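Side-chain contacts in MAU2 chromatid cohesion factor homolog (Saccharomyces cerevisiae, PDB 4XDN), which takes part in sister chromatid cohesion, forming with SCC2 the complex required for cohesin to associate with chromosomes: residues R229-E234 with L495-I500; V448-L453 with Q491-Q496; L454-V459 with N480-Q485. One frame throughout, in Å; residues are numbered along the deposited sequence.

Contact 1: residues R229-E234 with L495-I500; sequences RFPIPE and LQFNPI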
loop_
_atom_site.group_PDB
_atom_site.type_symbol
_atom_site.label_atom_id
_atom_site.label_comp_id
_atom_site.label_asym_id
_atom_site.label_seq_id
_atom_site.Cartn_x
_atom_site.Cartn_y
_atom_site.Cartn_z
ATOM N N ARG A 229 -1.887 0.906 -8.630
ATOM C CA ARG A 229 -1.136 1.773 -9.536
ATOM C C ARG A 229 -1.851 1.947 -10.873
ATOM O O ARG A 229 -1.211 2.096 -11.912
ATOM C CB ARG A 229 0.282 1.228 -9.765
ATOM C CG ARG A 229 1.153 1.191 -8.513
ATOM C CD ARG A 229 1.330 2.569 -7.899
ATOM N NE ARG A 229 2.740 2.899 -7.688
ATOM C CZ ARG A 229 3.444 3.759 -8.419
ATOM N NH1 ARG A 229 2.892 4.414 -9.433
ATOM N NH2 ARG A 229 4.717 3.973 -8.129
ATOM N N PHE A 230 -3.180 1.925 -10.841
ATOM C CA PHE A 230 -3.967 2.228 -12.029
ATOM C C PHE A 230 -3.980 3.733 -12.256
ATOM O O PHE A 230 -3.931 4.502 -11.297
ATOM C CB PHE A 230 -5.405 1.717 -11.892
ATOM C CG PHE A 230 -5.539 0.221 -11.962
ATOM C CD1 PHE A 230 -4.785 -0.523 -12.854
ATOM C CD2 PHE A 230 -6.434 -0.441 -11.136
ATOM C CE1 PHE A 230 -4.915 -1.896 -12.918
ATOM C CE2 PHE A 230 -6.569 -1.816 -11.196
ATOM C CZ PHE A 230 -5.809 -2.544 -12.090
ATOM N N PRO A 231 -4.033 4.162 -13.528
ATOM C CA PRO A 231 -4.223 5.589 -13.802
ATOM C C PRO A 231 -5.497 6.119 -13.156
ATOM O O PRO A 231 -6.535 5.460 -13.227
ATOM C CB PRO A 231 -4.324 5.643 -15.328
ATOM C CG PRO A 231 -3.575 4.453 -15.796
ATOM C CD PRO A 231 -3.810 3.391 -14.764
ATOM N N ILE A 232 -5.418 7.288 -12.532
ATOM C CA ILE A 232 -6.588 7.890 -11.909
ATOM C C ILE A 232 -7.317 8.774 -12.923
ATOM O O ILE A 232 -6.722 9.702 -13.469
ATOM C CB ILE A 232 -6.214 8.727 -10.672
ATOM C CG1 ILE A 232 -5.343 7.905 -9.717
ATOM C CG2 ILE A 232 -7.478 9.207 -9.963
ATOM C CD1 ILE A 232 -4.802 8.688 -8.540
ATOM N N PRO A 233 -8.606 8.486 -13.187
ATOM C CA PRO A 233 -9.373 9.344 -14.100
ATOM C C PRO A 233 -9.412 10.798 -13.640
ATOM O O PRO A 233 -9.313 11.072 -12.442
ATOM C CB PRO A 233 -10.775 8.727 -14.069
ATOM C CG PRO A 233 -10.553 7.310 -13.715
ATOM C CD PRO A 233 -9.391 7.313 -12.762
ATOM N N GLU A 234 -9.566 11.714 -14.588
ATOM C CA GLU A 234 -9.515 13.142 -14.299
ATOM C C GLU A 234 -10.614 13.571 -13.331
ATOM O O GLU A 234 -10.373 14.367 -12.425
ATOM C CB GLU A 234 -9.624 13.945 -15.600
ATOM C CG GLU A 234 -9.463 15.446 -15.425
ATOM C CD GLU A 234 -8.132 15.821 -14.799
ATOM O OE1 GLU A 234 -7.121 15.148 -15.093
ATOM O OE2 GLU A 234 -8.101 16.784 -14.006
ATOM N N LEU A 495 2.554 4.631 -14.132
ATOM C CA LEU A 495 3.965 4.923 -14.363
ATOM C C LEU A 495 4.194 5.552 -15.733
ATOM O O LEU A 495 5.196 6.232 -15.949
ATOM C CB LEU A 495 4.800 3.649 -14.231
ATOM C CG LEU A 495 4.876 3.034 -12.834
ATOM C CD1 LEU A 495 5.584 1.689 -12.886
ATOM C CD2 LEU A 495 5.583 3.970 -11.868
ATOM N N GLN A 496 3.266 5.324 -16.657
ATOM C CA GLN A 496 3.359 5.914 -17.987
ATOM C C GLN A 496 3.258 7.433 -17.911
ATOM O O GLN A 496 3.599 8.131 -18.863
ATOM C CB GLN A 496 2.262 5.364 -18.901
ATOM C CG GLN A 496 0.853 5.755 -18.481
ATOM C CD GLN A 496 -0.216 5.064 -19.306
ATOM O OE1 GLN A 496 -0.452 5.422 -20.459
ATOM N NE2 GLN A 496 -0.868 4.069 -18.717
ATOM N N PHE A 497 2.779 7.935 -16.775
ATOM C CA PHE A 497 2.668 9.371 -16.547
ATOM C C PHE A 497 3.745 9.861 -15.584
ATOM O O PHE A 497 3.715 11.010 -15.145
ATOM C CB PHE A 497 1.283 9.715 -16.002
ATOM C CG PHE A 497 0.158 9.185 -16.843
ATOM C CD1 PHE A 497 -0.014 9.620 -18.147
ATOM C CD2 PHE A 497 -0.730 8.255 -16.328
ATOM C CE1 PHE A 497 -1.048 9.134 -18.924
ATOM C CE2 PHE A 497 -1.768 7.768 -17.101
ATOM C CZ PHE A 497 -1.927 8.208 -18.399
ATOM N N ASN A 498 4.689 8.981 -15.260
ATOM C CA ASN A 498 5.819 9.329 -14.409
ATOM C C ASN A 498 7.021 9.693 -15.286
ATOM O O ASN A 498 7.523 8.844 -16.024
ATOM C CB ASN A 498 6.158 8.168 -13.467
ATOM C CG ASN A 498 7.287 8.499 -12.506
ATOM O OD1 ASN A 498 8.373 8.897 -12.917
ATOM N ND2 ASN A 498 7.029 8.334 -11.213
ATOM N N PRO A 499 7.487 10.955 -15.214
ATOM C CA PRO A 499 8.545 11.398 -16.134
ATOM C C PRO A 499 9.862 10.638 -15.971
ATOM O O PRO A 499 10.532 10.385 -16.972
ATOM C CB PRO A 499 8.721 12.880 -15.783
ATOM C CG PRO A 499 8.185 13.024 -14.410
ATOM C CD PRO A 499 7.073 12.033 -14.298
ATOM N N ILE A 500 10.226 10.282 -14.742
ATOM C CA ILE A 500 11.422 9.477 -14.509
ATOM C C ILE A 500 11.318 8.163 -15.274
ATOM O O ILE A 500 12.272 7.737 -15.924
ATOM C CB ILE A 500 11.640 9.194 -12.999
ATOM C CG1 ILE A 500 12.118 10.470 -12.298
ATOM C CG2 ILE A 500 12.654 8.058 -12.789
ATOM C CD1 ILE A 500 12.332 10.328 -10.801
#
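The guanidinium group of Arg229 comes obliquely against the isobutyl end of Leu495, and this pair forms the buried side of the contact. Leu495 CD2 lies 3.7 Å from Arg229 NH1 and 3.8 Å from Arg229 NH2, so one methyl meets both nitrogens. Arg229 ends helix 212-228 in a Schellman motif, with a positive phi of 55°, and its side chain sets out toward the other segment. Bends along that chain, one of them at chi2 (-59°), carry the guanidinium to Leu495, whose branched end offers a methyl to both nitrogens. The polar work is done elsewhere: NH1 makes a salt bridge with Asp494 and NH2 another with Glu447 at the start of helix 446-466.

The more exposed, thinly covered side is where Pro231 crosses Gln496 and Phe497 at roughly right angles. Pro231 CB touches the edge of the Phe497 ring, near its plane, at 3.8 Å from CE2, and Pro231 CG stands 4.0 Å from Gln496 NE2, an amide nitrogen hydrogen-bonded to Thr493 O. Phe497 is largely exposed, but Gln496 CG rests 3.5 Å above the plane of its ring, over the centre. That methylene gets there because chi1 of Gln496 (66°) sets CG between the backbone N and the carbonyl carbon. Proline has no backbone N-H to satisfy and offers its ring carbons as a compact apolar surface.

Just beyond, Asn498 N-caps helix 499-513 through OD1, bonded to Trp501 N. Chemically, apolar touches supply the fit, whereas the buried positive charge of Arg229 faces two carboxylates, which should help keep it ionised even though a basic side chain of another protein's chain also packs on it.

Contact 2: residues V448-L453 with Q491-Q496; sequences VKMISL and QETDLQ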
loop_
_atom_site.group_PDB
_atom_site.type_symbol
_atom_site.label_atom_id
_atom_site.label_comp_id
_atom_site.label_asym_id
_atom_site.label_seq_id
_atom_site.Cartn_x
_atom_site.Cartn_y
_atom_site.Cartn_z
ATOM N N VAL A 448 7.637 -3.592 -9.522
ATOM C CA VAL A 448 8.803 -4.441 -9.315
ATOM C C VAL A 448 9.081 -5.263 -10.565
ATOM O O VAL A 448 10.234 -5.405 -10.981
ATOM C CB VAL A 448 8.610 -5.377 -8.105
ATOM C CG1 VAL A 448 9.739 -6.406 -8.012
ATOM C CG2 VAL A 448 8.523 -4.563 -6.821
ATOM N N LYS A 449 8.022 -5.803 -11.160
ATOM C CA LYS A 449 8.141 -6.556 -12.403
ATOM C C LYS A 449 8.822 -5.722 -13.475
ATOM O O LYS A 449 9.657 -6.221 -14.229
ATOM C CB LYS A 449 6.764 -7.005 -12.901
ATOM C CG LYS A 449 6.156 -8.154 -12.125
ATOM C CD LYS A 449 4.865 -8.621 -12.777
ATOM C CE LYS A 449 4.333 -9.878 -12.116
ATOM N NZ LYS A 449 3.163 -10.435 -12.847
ATOM N N MET A 450 8.465 -4.446 -13.534
ATOM C CA MET A 450 8.963 -3.568 -14.580
ATOM C C MET A 450 10.406 -3.139 -14.333
ATOM O O MET A 450 11.190 -3.027 -15.275
ATOM C CB MET A 450 8.061 -2.345 -14.706
ATOM C CG MET A 450 6.748 -2.639 -15.431
ATOM S SD MET A 450 5.888 -1.163 -15.998
ATOM C CE MET A 450 7.111 -0.501 -17.137
ATOM N N ILE A 451 10.756 -2.898 -13.073
ATOM C CA ILE A 451 12.145 -2.637 -12.715
ATOM C C ILE A 451 12.991 -3.834 -13.132
ATOM O O ILE A 451 14.084 -3.678 -13.681
ATOM C CB ILE A 451 12.313 -2.373 -11.199
ATOM C CG1 ILE A 451 11.669 -1.035 -10.825
ATOM C CG2 ILE A 451 13.800 -2.365 -10.803
ATOM C CD1 ILE A 451 11.587 -0.774 -9.333
ATOM N N SER A 452 12.469 -5.030 -12.875
ATOM C CA SER A 452 13.161 -6.261 -13.231
ATOM C C SER A 452 13.320 -6.384 -14.747
ATOM O O SER A 452 14.371 -6.798 -15.234
ATOM C CB SER A 452 12.406 -7.475 -12.682
ATOM O OG SER A 452 12.255 -7.391 -11.274
ATOM N N LEU A 453 12.280 -6.016 -15.488
ATOM C CA LEU A 453 12.305 -6.131 -16.942
ATOM C C LEU A 453 13.238 -5.102 -17.570
ATOM O O LEU A 453 13.896 -5.387 -18.570
ATOM C CB LEU A 453 10.896 -5.974 -17.521
ATOM C CG LEU A 453 9.951 -7.169 -17.362
ATOM C CD1 LEU A 453 8.537 -6.788 -17.786
ATOM C CD2 LEU A 453 10.439 -8.367 -18.165
ATOM N N GLN A 491 1.646 0.395 -19.932
ATOM C CA GLN A 491 0.456 0.993 -20.520
ATOM C C GLN A 491 -0.779 0.838 -19.629
ATOM O O GLN A 491 -1.773 1.535 -19.822
ATOM C CB GLN A 491 0.199 0.370 -21.894
ATOM C CG GLN A 491 -0.777 1.143 -22.764
ATOM C CD GLN A 491 -0.790 0.655 -24.202
ATOM O OE1 GLN A 491 0.079 -0.113 -24.617
ATOM N NE2 GLN A 491 -1.778 1.100 -24.970
ATOM N N GLU A 492 -0.706 -0.065 -18.655
ATOM C CA GLU A 492 -1.819 -0.312 -17.741
ATOM C C GLU A 492 -1.497 0.115 -16.305
ATOM O O GLU A 492 -2.187 -0.281 -15.365
ATOM C CB GLU A 492 -2.212 -1.794 -17.778
ATOM C CG GLU A 492 -1.082 -2.761 -17.456
ATOM C CD GLU A 492 -1.445 -4.209 -17.749
ATOM O OE1 GLU A 492 -2.270 -4.449 -18.657
ATOM O OE2 GLU A 492 -0.904 -5.108 -17.071
ATOM N N THR A 493 -0.454 0.929 -16.149
ATOM C CA THR A 493 -0.092 1.506 -14.854
ATOM C C THR A 493 0.013 3.024 -14.962
ATOM O O THR A 493 0.044 3.570 -16.065
ATOM C CB THR A 493 1.247 0.950 -14.328
ATOM O OG1 THR A 493 2.298 1.252 -15.255
ATOM C CG2 THR A 493 1.163 -0.555 -14.127
ATOM N N ASP A 494 0.077 3.703 -13.819
ATOM C CA ASP A 494 0.199 5.159 -13.808
ATOM C C ASP A 494 1.642 5.597 -14.058
ATOM O O ASP A 494 1.921 6.788 -14.185
ATOM C CB ASP A 494 -0.300 5.735 -12.477
ATOM C CG ASP A 494 0.607 5.390 -11.310
ATOM O OD1 ASP A 494 1.602 6.115 -11.085
ATOM O OD2 ASP A 494 0.324 4.398 -10.609
ATOM N N LEU A 495 2.554 4.631 -14.132
ATOM C CA LEU A 495 3.965 4.923 -14.363
ATOM C C LEU A 495 4.194 5.552 -15.733
ATOM O O LEU A 495 5.196 6.232 -15.949
ATOM C CB LEU A 495 4.800 3.649 -14.231
ATOM C CG LEU A 495 4.876 3.034 -12.834
ATOM C CD1 LEU A 495 5.584 1.689 -12.886
ATOM C CD2 LEU A 495 5.583 3.970 -11.868
ATOM N N GLN A 496 3.266 5.324 -16.657
ATOM C CA GLN A 496 3.359 5.914 -17.987
ATOM C C GLN A 496 3.258 7.433 -17.911
ATOM O O GLN A 496 3.599 8.131 -18.863
ATOM C CB GLN A 496 2.262 5.364 -18.901
ATOM C CG GLN A 496 0.853 5.755 -18.481
ATOM C CD GLN A 496 -0.216 5.064 -19.306
ATOM O OE1 GLN A 496 -0.452 5.422 -20.459
ATOM N NE2 GLN A 496 -0.868 4.069 -18.717
#
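Met450, near the beginning of helix 446-466, reaches across to the loop that follows helix 472-490 and touches it with its sulfur. Met450 SD lies 4.2 Å from Leu495 CD1 and 4.4 Å from Thr493 OG1, both loose van der Waals distances. The side chain is extended from CA to the sulfur (chi2 -164°), with only CE turning aside, so the thioether reaches far enough to bridge backbones whose nearest CA atoms, those of Met450 and Leu495, are 9.9 Å apart. A long, unbranched, polarisable side chain suits such a span, and all three touching residues are buried.

In the next shell Leu490 of helix 472-490 and Trp501 of helix 499-513 complete the surroundings, each packing on both Met450 and Leu495. The threonine hydroxyl is occupied locally, being hydrogen-bonded to Leu490 O at the end of the preceding helix.

Further out, Gln496 holds the loop in shape by folding back over it. Its NE2 donates to Thr493 O at 2.8 Å, with an N-H...acceptor angle of 169° and the acceptor in the plane of the amide; a second, weak bond runs from Gln496 NE2 to Gln491 O at 2.9 Å. On the helix side, Ser452 OG donates to Val448 O at 2.8 Å, and the backbone N of Ser452 approaches the same oxygen from the opposite face of its plane. This turns the hydroxyl inward to its own helix, where the residue packs on helix 432-440.

The arrangement is a short interhelical connection, between helices 472-490 and 499-513, met by one methionine from the neighbouring helix 446-466, and it is consistent with the TPR-like helical architecture of the SCC4/mau-2 family.

Contact 3: residues L454-V459 with N480-Q485; sequences LNCYTV and NKVWLQ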
loop_
_atom_site.group_PDB
_atom_site.type_symbol
_atom_site.label_atom_id
_atom_site.label_comp_id
_atom_site.label_asym_id
_atom_site.label_seq_id
_atom_site.Cartn_x
_atom_site.Cartn_y
_atom_site.Cartn_z
ATOM N N LEU A 454 13.291 -3.911 -16.983
ATOM C CA LEU A 454 14.122 -2.838 -17.517
ATOM C C LEU A 454 15.601 -3.117 -17.281
ATOM O O LEU A 454 16.429 -2.915 -18.174
ATOM C CB LEU A 454 13.731 -1.495 -16.895
ATOM C CG LEU A 454 12.397 -0.897 -17.361
ATOM C CD1 LEU A 454 12.049 0.327 -16.537
ATOM C CD2 LEU A 454 12.437 -0.541 -18.839
ATOM N N ASN A 455 15.937 -3.578 -16.079
ATOM C CA ASN A 455 17.303 -4.002 -15.795
ATOM C C ASN A 455 17.678 -5.172 -16.692
ATOM O O ASN A 455 18.795 -5.242 -17.199
ATOM C CB ASN A 455 17.470 -4.398 -14.327
ATOM C CG ASN A 455 17.530 -3.203 -13.399
ATOM O OD1 ASN A 455 18.078 -2.159 -13.744
ATOM N ND2 ASN A 455 16.969 -3.356 -12.206
ATOM N N CYS A 456 16.731 -6.085 -16.888
ATOM C CA CYS A 456 16.951 -7.250 -17.733
ATOM C C CYS A 456 17.195 -6.827 -19.179
ATOM O O CYS A 456 18.037 -7.402 -19.866
ATOM C CB CYS A 456 15.758 -8.204 -17.656
ATOM S SG CYS A 456 15.980 -9.748 -18.564
ATOM N N TYR A 457 16.455 -5.819 -19.631
ATOM C CA TYR A 457 16.620 -5.296 -20.981
ATOM C C TYR A 457 17.988 -4.639 -21.136
ATOM O O TYR A 457 18.668 -4.825 -22.145
ATOM C CB TYR A 457 15.514 -4.289 -21.311
ATOM C CG TYR A 457 15.645 -3.669 -22.685
ATOM C CD1 TYR A 457 16.391 -2.511 -22.879
ATOM C CD2 TYR A 457 15.027 -4.243 -23.789
ATOM C CE1 TYR A 457 16.516 -1.944 -24.134
ATOM C CE2 TYR A 457 15.146 -3.683 -25.047
ATOM C CZ TYR A 457 15.891 -2.533 -25.214
ATOM O OH TYR A 457 16.013 -1.973 -26.466
ATOM N N THR A 458 18.379 -3.869 -20.124
ATOM C CA THR A 458 19.657 -3.168 -20.123
ATOM C C THR A 458 20.813 -4.151 -20.248
ATOM O O THR A 458 21.736 -3.941 -21.035
ATOM C CB THR A 458 19.826 -2.333 -18.838
ATOM O OG1 THR A 458 18.777 -1.361 -18.763
ATOM C CG2 THR A 458 21.171 -1.617 -18.812
ATOM N N VAL A 459 20.755 -5.224 -19.468
ATOM C CA VAL A 459 21.776 -6.262 -19.509
ATOM C C VAL A 459 21.834 -6.909 -20.888
ATOM O O VAL A 459 22.907 -7.036 -21.474
ATOM C CB VAL A 459 21.513 -7.339 -18.434
ATOM C CG1 VAL A 459 22.408 -8.562 -18.634
ATOM C CG2 VAL A 459 21.727 -6.753 -17.050
ATOM N N ASN A 480 13.771 -7.792 -27.823
ATOM C CA ASN A 480 12.459 -7.484 -28.375
ATOM C C ASN A 480 11.341 -8.073 -27.516
ATOM O O ASN A 480 10.310 -7.437 -27.303
ATOM C CB ASN A 480 12.351 -8.005 -29.809
ATOM C CG ASN A 480 13.494 -7.526 -30.691
ATOM O OD1 ASN A 480 14.060 -8.299 -31.465
ATOM N ND2 ASN A 480 13.840 -6.249 -30.576
ATOM N N LYS A 481 11.560 -9.289 -27.028
ATOM C CA LYS A 481 10.611 -9.958 -26.144
ATOM C C LYS A 481 10.419 -9.166 -24.853
ATOM O O LYS A 481 9.297 -8.804 -24.493
ATOM C CB LYS A 481 11.095 -11.376 -25.827
ATOM C CG LYS A 481 10.227 -12.150 -24.837
ATOM C CD LYS A 481 10.957 -13.375 -24.301
ATOM C CE LYS A 481 10.916 -13.429 -22.778
ATOM N NZ LYS A 481 11.877 -14.423 -22.223
ATOM N N VAL A 482 11.523 -8.911 -24.157
ATOM C CA VAL A 482 11.492 -8.190 -22.890
ATOM C C VAL A 482 10.892 -6.797 -23.062
ATOM O O VAL A 482 10.181 -6.313 -22.182
ATOM C CB VAL A 482 12.915 -8.076 -22.280
ATOM C CG1 VAL A 482 12.961 -7.047 -21.149
ATOM C CG2 VAL A 482 13.383 -9.433 -21.774
ATOM N N TRP A 483 11.169 -6.158 -24.194
ATOM C CA TRP A 483 10.711 -4.790 -24.416
ATOM C C TRP A 483 9.195 -4.709 -24.542
ATOM O O TRP A 483 8.570 -3.819 -23.967
ATOM C CB TRP A 483 11.357 -4.194 -25.664
ATOM C CG TRP A 483 11.047 -2.741 -25.830
ATOM C CD1 TRP A 483 10.139 -2.187 -26.685
ATOM C CD2 TRP A 483 11.638 -1.653 -25.112
ATOM N NE1 TRP A 483 10.134 -0.818 -26.547
ATOM C CE2 TRP A 483 11.045 -0.466 -25.586
ATOM C CE3 TRP A 483 12.617 -1.567 -24.114
ATOM C CZ2 TRP A 483 11.398 0.792 -25.100
ATOM C CZ3 TRP A 483 12.964 -0.318 -23.630
ATOM C CH2 TRP A 483 12.357 0.845 -24.125
ATOM N N LEU A 484 8.605 -5.628 -25.299
ATOM C CA LEU A 484 7.155 -5.655 -25.463
ATOM C C LEU A 484 6.466 -5.850 -24.118
ATOM O O LEU A 484 5.396 -5.294 -23.873
ATOM C CB LEU A 484 6.739 -6.764 -26.433
ATOM C CG LEU A 484 7.020 -6.516 -27.916
ATOM C CD1 LEU A 484 6.789 -7.790 -28.708
ATOM C CD2 LEU A 484 6.151 -5.389 -28.457
ATOM N N GLN A 485 7.089 -6.639 -23.249
ATOM C CA GLN A 485 6.570 -6.861 -21.905
ATOM C C GLN A 485 6.591 -5.568 -21.095
ATOM O O GLN A 485 5.678 -5.305 -20.312
ATOM C CB GLN A 485 7.380 -7.947 -21.195
ATOM C CG GLN A 485 7.119 -9.350 -21.724
ATOM C CD GLN A 485 8.161 -10.358 -21.276
ATOM O OE1 GLN A 485 9.199 -9.995 -20.718
ATOM N NE2 GLN A 485 7.891 -11.634 -21.523
#
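Tyr457 and Val482 mark the nearest approach of two antiparallel helix segments, their CA atoms 6.2 Å apart. The segment axes pass within 9.4 Å of each other, and their N-to-C directions differ by 155°. This is ordinary spacing for helices that pack through medium-sized and large side chains.

Tyr457 has the largest share of the buried surface. With CG anti to the backbone N (chi1 178°), its ring swings out toward helix 472-490 and receives the indole of Trp483 over one face. Trp483 CE3 sits 3.4 Å above the plane of the Tyr457 ring, over its centre. The tyrosine and the six-membered ring of the indole have centroids 4.7 Å apart and planes inclined at 49°, an oblique meeting of two broad apolar surfaces. Val482 meets the same tyrosine at its edge: CG1 lies near the plane of the Tyr457 ring, 3.8 Å from Tyr457 CB, while CG2 points to Cys456, whose SG is 4.1 Å away. A beta-branched valine suits this place because it serves two neighbours at once without demanding a long reach.

Around this core, helix 499-513 contributes Val505 and Trp509 against Trp483, and Ser512 hydrogen-bonds the Tyr457 hydroxyl. Thr458 OG1 donates to Leu454 O at 2.9 Å, directing its polar group into its own helix, while Asn455 binds the backbone of the chain of another protein.

The interface is therefore apolar and aromatic, held by shape and dispersion, and the polar end of Tyr457 is satisfied at its margin by a third helix.

Overall arrangement
Along the chain the contacts are nested: contact 3 (454-459 with 480-485) lies inside the loop closed by contact 2 (448-453 with 491-496), and contact 1 encloses contact 3 too while ending on the same 491-500 region as contact 2. Leu495 and Gln496 belong to contacts 1 and 2, whose centres are about 10 Å apart. Contacts 2 and 3, centres about 12 Å apart, share helix 446-466 and touch through Leu453. Contacts 1 and 3 have centres about 21 Å apart and nearest atoms about 7 Å apart. Together they join the loop after helix 212-228 to the 446-513 helices of a largely helical fold, probably a TPR-like superhelix, that also binds another protein's chain.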